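Sialyltransferase 0160 (Photobacterium damselae, PDB 4R84) probably transfers sialic acid from its CMP-activated donor to glycan acceptors, as a GT-B-type glycosyltransferase, and here holds a 3-fluorinated donor analogue. Local coordinates at residues Asp298-Glu303 and Ser315-Met320; Leu453-Pro458 and Leu489-Val494; Ile465-Ser470 and Ser482-Val487. All blocks are in the same frame, centred on the assembly; numbering follows the deposited sequence.

In the fold
Going from the N terminus, interaction 1 comes first and is complete before the others start: residues 298-303 and 315-320 close a short, largely helical connection between the parallel strands 290-294 and 317-319. Interaction 2 then closes a much longer loop, bringing 453-458, beside the bound donor analogue, against 489-494. Interaction 3 is nested inside that loop and packs strand 462-468 on helix 483-490, the helix whose end also serves interaction 2. The two touch at their border, Phe455 packing on Leu484 and Val487. Tyr299 and Val302 of interaction 1 in turn rest on Thr490 and Leu491, so the larger mixed sheet's region meets the donor-binding part there.

Interaction 1: Asp298-Glu303 and Ser315-Met320; sequences DYLDVE and SSAKQM
Leu300 reaches Ala317 because its CG lies anti to the carbonyl carbon (chi1 -60°) and CD1 continues the chain fully extended. That puts CD1 4.3 Å from Ala317 CB, a loose apolar touch, and Phe294 of the neighbouring strand packs on both residues. Gln319 starts with CG anti to its backbone N (chi1 170°) and then bends, which brings its amide round to the start of the other segment. OE1 accepts a bond from water 1 at 2.8 Å, and the same water accepts a weak bond from Asp298 N at 3.4 Å. One water thus makes a weak link between the segments here; OE1 also takes the N-H of Glu297. On the other end of the amide, NE2 donates to Met320 O at 2.9 Å, lying in the carbonyl plane on a lone pair, and to Leu295 O, so the amide's rotation is fixed from both ends. This is a beta-alpha-beta crossover within the large mixed sheet: strands 290-294 and 317-319 run parallel, and helices 299-302 and 307-313 link them. Asp298 O accepts from both Asp301 N (2.8 Å) and Val302 N (2.9 Å). The carboxylate of Asp298 turns to Arg296 in a salt bridge. Further along, Lys318 NZ folds back to Ser315 O at 3.0 Å and also pairs with Asp291.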
loop_
_atom_site.group_PDB
_atom_site.type_symbol
_atom_site.label_atom_id
_atom_site.label_comp_id
_atom_site.label_asym_id
_atom_site.label_seq_id
_atom_site.Cartn_x
_atom_site.Cartn_y
_atom_site.Cartn_z
ATOM N N ASP A 298 -1.914 4.010 16.333
ATOM C CA ASP A 298 -1.996 4.420 17.727
ATOM C C ASP A 298 -2.928 5.613 17.946
ATOM O O ASP A 298 -3.277 5.900 19.085
ATOM C CB ASP A 298 -0.600 4.736 18.271
ATOM C CG ASP A 298 0.110 5.813 17.478
ATOM O OD1 ASP A 298 -0.082 5.881 16.249
ATOM O OD2 ASP A 298 0.879 6.582 18.088
ATOM N N TYR A 299 -3.373 6.272 16.875
ATOM C CA TYR A 299 -4.355 7.334 17.025
ATOM C C TYR A 299 -5.600 6.773 17.706
ATOM O O TYR A 299 -6.229 7.454 18.510
ATOM C CB TYR A 299 -4.710 7.976 15.671
ATOM C CG TYR A 299 -5.602 9.185 15.806
ATOM C CD1 TYR A 299 -5.279 10.200 16.701
ATOM C CD2 TYR A 299 -6.739 9.343 15.023
ATOM C CE1 TYR A 299 -6.078 11.315 16.837
ATOM C CE2 TYR A 299 -7.538 10.462 15.143
ATOM C CZ TYR A 299 -7.204 11.446 16.060
ATOM O OH TYR A 299 -7.986 12.567 16.221
ATOM N N LEU A 300 -5.927 5.512 17.425
ATOM C CA LEU A 300 -7.090 4.877 18.031
ATOM C C LEU A 300 -6.879 4.616 19.529
ATOM O O LEU A 300 -7.842 4.358 20.255
ATOM C CB LEU A 300 -7.415 3.555 17.327
ATOM C CG LEU A 300 -7.733 3.670 15.841
ATOM C CD1 LEU A 300 -7.924 2.261 15.255
ATOM C CD2 LEU A 300 -8.954 4.537 15.608
ATOM N N ASP A 301 -5.619 4.656 19.967
ATOM C CA ASP A 301 -5.258 4.495 21.381
ATOM C C ASP A 301 -5.201 5.837 22.100
ATOM O O ASP A 301 -5.796 6.005 23.167
ATOM C CB ASP A 301 -3.897 3.803 21.532
ATOM C CG ASP A 301 -3.895 2.378 21.011
ATOM O OD1 ASP A 301 -4.901 1.668 21.210
ATOM O OD2 ASP A 301 -2.879 1.973 20.406
ATOM N N VAL A 302 -4.452 6.780 21.532
ATOM C CA VAL A 302 -4.187 8.048 22.234
ATOM C C VAL A 302 -5.404 8.968 22.272
ATOM O O VAL A 302 -5.530 9.796 23.171
ATOM C CB VAL A 302 -2.997 8.824 21.618
ATOM C CG1 VAL A 302 -1.725 7.991 21.698
ATOM C CG2 VAL A 302 -3.287 9.231 20.180
ATOM N N GLU A 303 -6.304 8.826 21.312
ATOM C CA GLU A 303 -7.527 9.617 21.322
ATOM C C GLU A 303 -8.651 8.847 22.000
ATOM O O GLU A 303 -9.226 7.928 21.426
ATOM C CB GLU A 303 -7.908 10.039 19.899
ATOM C CG GLU A 303 -9.241 10.734 19.820
ATOM C CD GLU A 303 -9.328 11.908 20.787
ATOM O OE1 GLU A 303 -8.577 12.888 20.622
ATOM O OE2 GLU A 303 -10.153 11.835 21.724
ATOM N N SER A 315 -9.155 -6.712 15.405
ATOM C CA SER A 315 -7.947 -7.207 14.765
ATOM C C SER A 315 -7.810 -6.752 13.309
ATOM O O SER A 315 -6.745 -6.914 12.718
ATOM C CB SER A 315 -7.906 -8.733 14.828
ATOM O OG SER A 315 -9.045 -9.298 14.206
ATOM N N SER A 316 -8.870 -6.178 12.741
ATOM C CA SER A 316 -8.823 -5.701 11.361
ATOM C C SER A 316 -7.990 -4.429 11.236
ATOM O O SER A 316 -7.502 -4.107 10.150
ATOM C CB SER A 316 -10.236 -5.462 10.824
ATOM O OG SER A 316 -10.942 -6.688 10.682
ATOM N N ALA A 317 -7.836 -3.703 12.347
ATOM C CA ALA A 317 -6.994 -2.509 12.363
ATOM C C ALA A 317 -5.529 -2.916 12.430
ATOM O O ALA A 317 -5.132 -3.674 13.319
ATOM C CB ALA A 317 -7.361 -1.602 13.530
ATOM N N LYS A 318 -4.732 -2.421 11.487
ATOM C CA LYS A 318 -3.319 -2.767 11.393
ATOM C C LYS A 318 -2.463 -1.501 11.321
ATOM O O LYS A 318 -2.933 -0.456 10.857
ATOM C CB LYS A 318 -3.056 -3.607 10.139
ATOM C CG LYS A 318 -3.842 -4.918 10.015
ATOM C CD LYS A 318 -3.529 -5.882 11.131
ATOM C CE LYS A 318 -3.771 -7.327 10.686
ATOM N NZ LYS A 318 -5.176 -7.564 10.256
ATOM N N GLN A 319 -1.198 -1.611 11.723
ATOM C CA GLN A 319 -0.252 -0.508 11.556
ATOM C C GLN A 319 0.456 -0.682 10.211
ATOM O O GLN A 319 1.005 -1.743 9.913
ATOM C CB GLN A 319 0.769 -0.459 12.705
ATOM C CG GLN A 319 1.933 0.504 12.469
ATOM C CD GLN A 319 1.480 1.939 12.308
ATOM O OE1 GLN A 319 0.691 2.444 13.107
ATOM N NE2 GLN A 319 1.959 2.600 11.254
ATOM N N MET A 320 0.403 0.346 9.378
ATOM C CA MET A 320 1.113 0.337 8.109
ATOM C C MET A 320 2.609 0.210 8.375
ATOM O O MET A 320 3.157 0.940 9.205
ATOM C CB MET A 320 0.791 1.615 7.336
ATOM C CG MET A 320 1.030 1.573 5.866
ATOM S SD MET A 320 0.603 3.164 5.132
ATOM C CE MET A 320 -1.190 3.158 5.228
HETATM O O HOH W 1 1.204 2.764 15.858
#

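Interaction 2: Leu453-Pro458 and Leu489-Val494; sequences LYFTIP and LTLGIV. With CSF (cytidine-5'-monophosphate-3-fluoro-N-acetyl-neuraminic acid), chain E.
The 3-10 turn that carries Tyr454 and Phe455 faces the C-terminal end of helix 483-490, where Leu491, Gly492 and Ile493 turn away in a Schellman motif, Gly492 taking a positive phi (76°) and bonding through its N to Leu489 O at 3.0 Å. On the 489-494 side Ile493 contributes most. Its CG1 sits beside the backbone N and the chain runs on extended, carrying CD1 over one face of the Phe455 ring. The methyl stands 4.1 Å from the ring centroid and 5° off the normal, a CH-pi contact aimed almost squarely at the centre. The other branch, CG2, comes to 3.8 Å from Tyr454 O, so the isoleucine touches both Tyr454 and Phe455. Leu491 crosses Phe455 at about a right angle and meets it from an oblique direction, with CD1 4.0 Å from CE2. The chi1 of Phe455 is -93°, off a staggered position, consistent with the close packing round the ring, which Met488 and Val487 of the helix also touch. Within the turn, Leu453 CD1 lies over one face of the Tyr454 ring, offset toward the rim, and the tyrosine's OH is hydrogen-bonded to Thr362. The remaining methyl of Leu453, CD2, rests 3.8 Å from C4 of the donor analogue, on the cytosine base, whereas Glu434, Lys405 and Ala450 are among the residues that hold the ligand by hydrogen bonds. Leu491 O accepts from Arg296, where 489-494 meets the Rossmann-like domain of the large mixed sheet. A nucleotide sugar held by the C-terminal one of two Rossmann-like domains is characteristic of GT-B glycosyltransferases.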
loop_
_atom_site.group_PDB
_atom_site.type_symbol
_atom_site.label_atom_id
_atom_site.label_comp_id
_atom_site.label_asym_id
_atom_site.label_seq_id
_atom_site.Cartn_x
_atom_site.Cartn_y
_atom_site.Cartn_z
ATOM N N LEU A 453 2.541 14.788 3.973
ATOM C CA LEU A 453 3.789 14.052 4.060
ATOM C C LEU A 453 4.351 14.032 5.491
ATOM O O LEU A 453 5.125 13.141 5.833
ATOM C CB LEU A 453 4.824 14.634 3.083
ATOM C CG LEU A 453 5.400 16.033 3.354
ATOM C CD1 LEU A 453 6.625 15.977 4.279
ATOM C CD2 LEU A 453 5.749 16.700 2.006
ATOM N N TYR A 454 3.972 15.007 6.323
ATOM C CA TYR A 454 4.508 15.070 7.688
ATOM C C TYR A 454 3.927 13.989 8.599
ATOM O O TYR A 454 4.439 13.762 9.695
ATOM C CB TYR A 454 4.279 16.468 8.300
ATOM C CG TYR A 454 5.325 17.435 7.818
ATOM C CD1 TYR A 454 6.572 17.496 8.427
ATOM C CD2 TYR A 454 5.096 18.222 6.700
ATOM C CE1 TYR A 454 7.555 18.346 7.953
ATOM C CE2 TYR A 454 6.060 19.066 6.223
ATOM C CZ TYR A 454 7.284 19.127 6.846
ATOM O OH TYR A 454 8.229 19.981 6.342
ATOM N N PHE A 455 2.890 13.295 8.133
ATOM C CA PHE A 455 2.289 12.250 8.946
ATOM C C PHE A 455 3.079 10.947 8.937
ATOM O O PHE A 455 2.799 10.043 9.717
ATOM C CB PHE A 455 0.859 11.996 8.481
ATOM C CG PHE A 455 -0.142 12.800 9.230
ATOM C CD1 PHE A 455 -0.117 14.188 9.160
ATOM C CD2 PHE A 455 -1.079 12.193 10.036
ATOM C CE1 PHE A 455 -1.029 14.943 9.854
ATOM C CE2 PHE A 455 -1.995 12.951 10.738
ATOM C CZ PHE A 455 -1.968 14.324 10.652
ATOM N N THR A 456 4.085 10.845 8.082
ATOM C CA THR A 456 4.900 9.641 8.110
ATOM C C THR A 456 6.368 9.981 8.323
ATOM O O THR A 456 7.264 9.308 7.823
ATOM C CB THR A 456 4.717 8.801 6.836
ATOM O OG1 THR A 456 4.865 9.629 5.675
ATOM C CG2 THR A 456 3.334 8.169 6.825
ATOM N N ILE A 457 6.602 11.043 9.084
ATOM C CA ILE A 457 7.951 11.371 9.522
ATOM C C ILE A 457 8.026 11.223 11.037
ATOM O O ILE A 457 7.190 11.785 11.743
ATOM C CB ILE A 457 8.342 12.801 9.147
ATOM C CG1 ILE A 457 8.158 13.060 7.647
ATOM C CG2 ILE A 457 9.779 13.085 9.569
ATOM C CD1 ILE A 457 8.459 14.503 7.261
ATOM N N PRO A 458 9.023 10.465 11.541
ATOM C CA PRO A 458 9.223 10.366 12.993
ATOM C C PRO A 458 9.333 11.748 13.608
ATOM O O PRO A 458 9.949 12.641 13.003
ATOM C CB PRO A 458 10.539 9.592 13.119
ATOM C CG PRO A 458 10.624 8.782 11.847
ATOM C CD PRO A 458 10.012 9.673 10.786
ATOM N N LEU A 489 -0.802 17.411 17.130
ATOM C CA LEU A 489 -0.435 17.603 18.532
ATOM C C LEU A 489 -0.724 16.351 19.361
ATOM O O LEU A 489 0.122 15.913 20.131
ATOM C CB LEU A 489 -1.161 18.820 19.116
ATOM C CG LEU A 489 -0.700 20.204 18.624
ATOM C CD1 LEU A 489 -1.671 21.289 19.057
ATOM C CD2 LEU A 489 0.703 20.548 19.108
ATOM N N THR A 490 -1.916 15.782 19.202
ATOM C CA THR A 490 -2.319 14.560 19.919
ATOM C C THR A 490 -1.391 13.382 19.600
ATOM O O THR A 490 -1.076 12.556 20.470
ATOM C CB THR A 490 -3.776 14.179 19.579
ATOM O OG1 THR A 490 -4.649 15.218 20.037
ATOM C CG2 THR A 490 -4.187 12.867 20.241
ATOM N N LEU A 491 -0.974 13.310 18.344
ATOM C CA LEU A 491 -0.070 12.263 17.875
ATOM C C LEU A 491 1.397 12.545 18.206
ATOM O O LEU A 491 2.255 11.702 17.982
ATOM C CB LEU A 491 -0.238 12.069 16.364
ATOM C CG LEU A 491 -1.521 11.373 15.911
ATOM C CD1 LEU A 491 -1.636 11.435 14.385
ATOM C CD2 LEU A 491 -1.545 9.936 16.401
ATOM N N GLY A 492 1.703 13.737 18.717
ATOM C CA GLY A 492 3.074 14.038 19.091
ATOM C C GLY A 492 3.996 14.324 17.916
ATOM O O GLY A 492 5.224 14.321 18.050
ATOM N N ILE A 493 3.408 14.625 16.768
ATOM C CA ILE A 493 4.203 14.905 15.587
ATOM C C ILE A 493 4.868 16.248 15.763
ATOM O O ILE A 493 6.041 16.425 15.441
ATOM C CB ILE A 493 3.349 14.908 14.314
ATOM C CG1 ILE A 493 2.719 13.526 14.121
ATOM C CG2 ILE A 493 4.199 15.311 13.108
ATOM C CD1 ILE A 493 1.731 13.457 12.976
ATOM N N VAL A 494 4.098 17.186 16.288
ATOM C CA VAL A 494 4.617 18.504 16.621
ATOM C C VAL A 494 4.128 18.930 17.999
ATOM O O VAL A 494 3.130 18.415 18.510
ATOM C CB VAL A 494 4.178 19.572 15.600
ATOM C CG1 VAL A 494 4.805 19.333 14.254
ATOM C CG2 VAL A 494 2.678 19.596 15.490
HETATM C C5A CSF E . -4.463 20.267 0.331
HETATM C C4A CSF E . -4.572 18.962 -0.447
HETATM C C2A CSF E . -2.294 19.437 -1.444
HETATM O O6A CSF E . -2.278 20.622 -0.627
HETATM C C6A CSF E . -2.987 20.532 0.604
HETATM C C3A CSF E . -3.747 19.023 -1.738
HETATM O O4A CSF E . -5.953 18.719 -0.747
HETATM N N5A CSF E . -5.176 20.147 1.582
HETATM C C7A CSF E . -2.829 21.862 1.314
HETATM C C8A CSF E . -1.363 22.130 1.605
HETATM C C9A CSF E . -1.216 23.356 2.498
HETATM O O9A CSF E . 0.175 23.530 2.765
HETATM O O8A CSF E . -0.838 20.999 2.299
HETATM O O7A CSF E . -3.321 22.908 0.474
HETATM C C1A CSF E . -1.579 19.736 -2.745
HETATM O OBA CSF E . -1.390 18.803 -3.551
HETATM O OAA CSF E . -1.206 20.907 -2.994
HETATM O O1A CSF E . -1.655 18.315 -0.831
HETATM O O2A CSF E . -0.460 17.365 1.137
HETATM N N1 CSF E . 4.501 16.547 -2.009
HETATM C C2 CSF E . 5.879 16.312 -2.137
HETATM N N3 CSF E . 6.761 17.278 -1.794
HETATM C C4 CSF E . 6.303 18.458 -1.323
HETATM C C5 CSF E . 4.935 18.706 -1.204
HETATM C C6 CSF E . 4.029 17.716 -1.569
HETATM C "C3'" CSF E . 2.100 14.788 -0.762
HETATM C "C2'" CSF E . 3.414 14.406 -1.392
HETATM C "C1'" CSF E . 3.585 15.480 -2.442
HETATM O "O4'" CSF E . 2.289 16.022 -2.712
HETATM C "C4'" CSF E . 1.323 15.293 -1.956
HETATM P PA CSF E . -0.233 18.256 -0.058
HETATM O "O5'" CSF E . 0.714 17.382 -0.985
HETATM C "C5'" CSF E . 0.179 16.210 -1.583
HETATM O "O3'" CSF E . 1.497 13.686 -0.098
HETATM O "O2'" CSF E . 3.287 13.160 -2.090
HETATM N N4 CSF E . 7.185 19.428 -0.979
HETATM O O2 CSF E . 6.275 15.199 -2.574
HETATM O O3A CSF E . 0.411 19.607 0.095
HETATM C C10 CSF E . -6.095 21.028 1.988
HETATM O O10 CSF E . -6.471 21.958 1.288
HETATM C C11 CSF E . -6.624 20.813 3.378
HETATM F F3A CSF E . -4.290 19.940 -2.607
#

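Interaction 3: Ile465-Ser470 and Ser482-Val487; sequences IVFTSS and SPLVQV
Phe467 points from strand 462-468 straight at helix 483-490, and its side chain makes the whole of the contact from the strand side. CB leaves the backbone toward the helix, and CG, anti to the carbonyl carbon (chi1 -69°), turns the ring so that its far end arrives first. CE1 lies 3.6 Å from Val485 CG2. At the tip, Phe467 CZ comes to 3.3 Å from Val485 CG2, a notably short approach that marks tight packing. One valine branch therefore spans the outer end of the ring, the two side chains meeting at a slant. Phe467 CE2 finds Leu484 CD2 at 3.8 Å, and this methyl stands at the ring's edge, in its plane. Leu484 gets there with CG anti to its backbone N (chi1 -175°). Both aliphatic partners sit in the first turn of the helix, just after Ser482 at the N-cap. The serine's OG accepts a weak bond from Val485 N at 3.4 Å, although nearly straight, and also bonds with Ala479 O. The ring's nearest atoms are about 6 Å from the bound donor analogue. Strand 462-468 pairs in parallel with 499-502, whose Val499 touches both Phe467 and Val485, and the backbone of Val466 bonds to Gly448 and Ala450, just past strand 445-447. Helix 483-490 thus lies against strands 462-468 and 499-502, while its Pro483, Gln486 and Val487 touch Tyr244 of helix 237-246.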
loop_
_atom_site.group_PDB
_atom_site.type_symbol
_atom_site.label_atom_id
_atom_site.label_comp_id
_atom_site.label_asym_id
_atom_site.label_seq_id
_atom_site.Cartn_x
_atom_site.Cartn_y
_atom_site.Cartn_z
ATOM N N ILE A 465 6.731 23.215 11.150
ATOM C CA ILE A 465 5.783 23.158 10.050
ATOM C C ILE A 465 5.100 24.497 9.860
ATOM O O ILE A 465 4.621 25.098 10.827
ATOM C CB ILE A 465 4.737 22.091 10.298
ATOM C CG1 ILE A 465 5.420 20.732 10.434
ATOM C CG2 ILE A 465 3.778 22.041 9.142
ATOM C CD1 ILE A 465 4.457 19.595 10.642
ATOM N N VAL A 466 5.056 24.960 8.613
ATOM C CA VAL A 466 4.474 26.257 8.301
ATOM C C VAL A 466 3.087 26.136 7.698
ATOM O O VAL A 466 2.900 25.437 6.701
ATOM C CB VAL A 466 5.357 27.023 7.329
ATOM C CG1 VAL A 466 4.696 28.348 6.955
ATOM C CG2 VAL A 466 6.730 27.257 7.961
ATOM N N PHE A 467 2.111 26.797 8.311
ATOM C CA PHE A 467 0.793 26.871 7.706
ATOM C C PHE A 467 0.627 28.193 6.990
ATOM O O PHE A 467 1.103 29.213 7.453
ATOM C CB PHE A 467 -0.283 26.674 8.751
ATOM C CG PHE A 467 -0.315 25.293 9.277
ATOM C CD1 PHE A 467 0.586 24.893 10.240
ATOM C CD2 PHE A 467 -1.211 24.370 8.766
ATOM C CE1 PHE A 467 0.575 23.593 10.714
ATOM C CE2 PHE A 467 -1.222 23.079 9.233
ATOM C CZ PHE A 467 -0.330 22.689 10.203
ATOM N N THR A 468 -0.001 28.142 5.826
ATOM C CA THR A 468 -0.156 29.317 4.980
ATOM C C THR A 468 -1.633 29.733 4.923
ATOM O O THR A 468 -2.505 28.969 5.320
ATOM C CB THR A 468 0.360 29.037 3.562
ATOM O OG1 THR A 468 -0.300 27.880 3.053
ATOM C CG2 THR A 468 1.859 28.786 3.552
ATOM N N SER A 469 -1.920 30.939 4.438
ATOM C CA SER A 469 -3.306 31.411 4.389
ATOM C C SER A 469 -4.188 30.483 3.564
ATOM O O SER A 469 -3.824 30.091 2.468
ATOM C CB SER A 469 -3.385 32.829 3.832
ATOM O OG SER A 469 -2.617 33.703 4.638
ATOM N N SER A 470 -5.337 30.128 4.128
ATOM C CA SER A 470 -6.323 29.302 3.437
ATOM C C SER A 470 -7.708 29.844 3.739
ATOM O O SER A 470 -7.848 30.893 4.394
ATOM C CB SER A 470 -6.203 27.833 3.860
ATOM O OG SER A 470 -6.680 27.636 5.189
ATOM N N SER A 482 -6.917 24.438 14.282
ATOM C CA SER A 482 -7.415 23.623 13.177
ATOM C C SER A 482 -7.377 22.135 13.522
ATOM O O SER A 482 -6.512 21.693 14.279
ATOM C CB SER A 482 -6.613 23.880 11.900
ATOM O OG SER A 482 -5.303 23.348 11.992
ATOM N N PRO A 483 -8.319 21.362 12.957
ATOM C CA PRO A 483 -8.345 19.904 13.122
ATOM C C PRO A 483 -6.999 19.258 12.802
ATOM O O PRO A 483 -6.521 18.441 13.582
ATOM C CB PRO A 483 -9.422 19.460 12.131
ATOM C CG PRO A 483 -10.364 20.607 12.095
ATOM C CD PRO A 483 -9.517 21.862 12.262
ATOM N N LEU A 484 -6.371 19.653 11.699
ATOM C CA LEU A 484 -5.097 19.069 11.326
ATOM C C LEU A 484 -4.053 19.236 12.425
ATOM O O LEU A 484 -3.393 18.276 12.807
ATOM C CB LEU A 484 -4.574 19.686 10.035
ATOM C CG LEU A 484 -3.288 19.033 9.532
ATOM C CD1 LEU A 484 -3.507 17.553 9.261
ATOM C CD2 LEU A 484 -2.792 19.741 8.274
ATOM N N VAL A 485 -3.912 20.449 12.950
ATOM C CA VAL A 485 -2.905 20.667 13.985
ATOM C C VAL A 485 -3.285 19.940 15.276
ATOM O O VAL A 485 -2.431 19.332 15.928
ATOM C CB VAL A 485 -2.697 22.167 14.242
ATOM C CG1 VAL A 485 -1.788 22.393 15.444
ATOM C CG2 VAL A 485 -2.111 22.818 12.997
ATOM N N GLN A 486 -4.567 19.964 15.627
ATOM C CA GLN A 486 -5.016 19.270 16.836
ATOM C C GLN A 486 -4.671 17.783 16.772
ATOM O O GLN A 486 -4.248 17.193 17.774
ATOM C CB GLN A 486 -6.522 19.469 17.050
ATOM C CG GLN A 486 -6.895 20.889 17.534
ATOM C CD GLN A 486 -6.211 21.259 18.831
ATOM O OE1 GLN A 486 -6.351 20.565 19.836
ATOM N NE2 GLN A 486 -5.462 22.355 18.817
ATOM N N VAL A 487 -4.822 17.188 15.590
ATOM C CA VAL A 487 -4.452 15.784 15.410
ATOM C C VAL A 487 -2.950 15.568 15.537
ATOM O O VAL A 487 -2.507 14.662 16.246
ATOM C CB VAL A 487 -4.930 15.254 14.042
ATOM C CG1 VAL A 487 -4.286 13.905 13.716
ATOM C CG2 VAL A 487 -6.439 15.185 14.021
#